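Local coordinates for protein sphingomyelinase C (PDB 7CNE) that is a bacterial enzyme of the sphingomyelinase C type, with the fold of the DNase I-like endonuclease/exonuclease/phosphatase family, at residues F226-K229 / I233-Y236. Numbering follows the deposited sequence.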
loop_
_atom_site.group_PDB
_atom_site.type_symbol
_atom_site.label_atom_id
_atom_site.label_comp_id
_atom_site.label_asym_id
_atom_site.label_seq_id
_atom_site.Cartn_x
_atom_site.Cartn_y
_atom_site.Cartn_z
ATOM N N PHE A 226 3.686 -7.679 -9.205
ATOM C CA PHE A 226 2.386 -7.850 -9.870
ATOM C C PHE A 226 2.592 -8.765 -11.080
ATOM O O PHE A 226 2.716 -8.304 -12.221
ATOM C CB PHE A 226 1.761 -6.519 -10.266
ATOM C CG PHE A 226 0.337 -6.651 -10.718
ATOM C CD1 PHE A 226 -0.650 -7.026 -9.819
ATOM C CD2 PHE A 226 -0.012 -6.433 -12.043
ATOM C CE1 PHE A 226 -1.967 -7.168 -10.224
ATOM C CE2 PHE A 226 -1.328 -6.574 -12.456
ATOM C CZ PHE A 226 -2.301 -6.942 -11.545
ATOM N N ASP A 227 2.607 -10.075 -10.822
ATOM C CA ASP A 227 3.009 -11.073 -11.815
ATOM C C ASP A 227 1.759 -11.621 -12.496
ATOM O O ASP A 227 1.126 -12.559 -12.005
ATOM C CB ASP A 227 3.826 -12.186 -11.161
ATOM C CG ASP A 227 4.590 -13.026 -12.182
ATOM O OD1 ASP A 227 4.063 -13.232 -13.295
ATOM O OD2 ASP A 227 5.716 -13.474 -11.869
ATOM N N THR A 228 1.417 -11.035 -13.646
ATOM C CA THR A 228 0.282 -11.477 -14.445
ATOM C C THR A 228 0.454 -12.878 -15.033
ATOM O O THR A 228 -0.476 -13.380 -15.675
ATOM C CB THR A 228 0.051 -10.471 -15.572
ATOM O OG1 THR A 228 1.270 -10.317 -16.306
ATOM C CG2 THR A 228 -0.333 -9.121 -14.981
ATOM N N LYS A 229 1.604 -13.520 -14.850
ATOM C CA LYS A 229 1.768 -14.897 -15.304
ATOM C C LYS A 229 1.694 -15.903 -14.158
ATOM O O LYS A 229 0.879 -16.833 -14.207
ATOM C CB LYS A 229 3.091 -15.048 -16.064
ATOM C CG LYS A 229 3.401 -16.481 -16.486
ATOM C CD LYS A 229 4.836 -16.621 -16.986
ATOM C CE LYS A 229 5.020 -17.895 -17.805
ATOM N NZ LYS A 229 4.451 -19.087 -17.109
ATOM N N ILE A 233 -4.459 -14.815 -9.284
ATOM C CA ILE A 233 -5.460 -13.749 -9.388
ATOM C C ILE A 233 -5.083 -12.757 -10.486
ATOM O O ILE A 233 -5.923 -12.369 -11.310
ATOM C CB ILE A 233 -5.642 -13.041 -8.031
ATOM C CG1 ILE A 233 -6.267 -14.000 -7.015
ATOM C CG2 ILE A 233 -6.505 -11.766 -8.206
ATOM C CD1 ILE A 233 -6.374 -13.433 -5.603
ATOM N N ALA A 234 -3.822 -12.312 -10.509
ATOM C CA ALA A 234 -3.423 -11.352 -11.535
ATOM C C ALA A 234 -3.557 -11.956 -12.928
ATOM O O ALA A 234 -3.956 -11.265 -13.875
ATOM C CB ALA A 234 -1.992 -10.866 -11.297
ATOM N N ALA A 235 -3.234 -13.250 -13.068
ATOM C CA ALA A 235 -3.339 -13.908 -14.367
ATOM C C ALA A 235 -4.784 -14.018 -14.835
ATOM O O ALA A 235 -5.048 -13.958 -16.041
ATOM C CB ALA A 235 -2.697 -15.294 -14.314
ATOM N N TYR A 236 -5.726 -14.177 -13.905
ATOM C CA TYR A 236 -7.133 -14.230 -14.283
ATOM C C TYR A 236 -7.650 -12.861 -14.704
ATOM O O TYR A 236 -8.437 -12.751 -15.650
ATOM C CB TYR A 236 -7.967 -14.771 -13.127
ATOM C CG TYR A 236 -9.451 -14.708 -13.380
ATOM C CD1 TYR A 236 -10.048 -15.544 -14.316
ATOM C CD2 TYR A 236 -10.256 -13.806 -12.700
ATOM C CE1 TYR A 236 -11.409 -15.496 -14.559
ATOM C CE2 TYR A 236 -11.621 -13.750 -12.937
ATOM C CZ TYR A 236 -12.190 -14.598 -13.870
ATOM O OH TYR A 236 -13.545 -14.552 -14.117
#
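The methyl of Ala-234 lies over one face of the Phe-226 ring, a CH-pi contact with CB 4.2 Å from the ring centroid and 26° off its normal. With CG anti to the backbone N of Phe-226 (chi1 -170°), CE1 and CZ of the ring lie 3.9 Å from Ala-234 CB. The same methyl also meets the loop backbone, with Asp-227 O 3.6 Å from Ala-234 CB. One residue on, Thr-228 O approaches Ala-235 from outside the helix, 3.2 Å from its CA in a bent CA-H...O contact. No conventional hydrogen bond joins the two segments.

Behind this first shell, Asp-227 shapes the loop through an Asx turn: OD1 takes Lys-229 N at 2.9 Å with its anti lone pair, and also accepts from Glu-230 N. OD2 is hydrogen-bonded to His-222 NE2 and forms a salt bridge with Arg-243, so this buried carboxylate is held at both oxygens. Thr-228 OG1 is hydrogen-bonded to Asp-241 O. Phe-226 also meets the His-290 ring and lies close to a bound succinic acid, probably from the crystallisation liquor. The contact joins the loop after strand 218-221, an outermost strand of the seven-stranded sheet, to the short helix 232-237 that follows it.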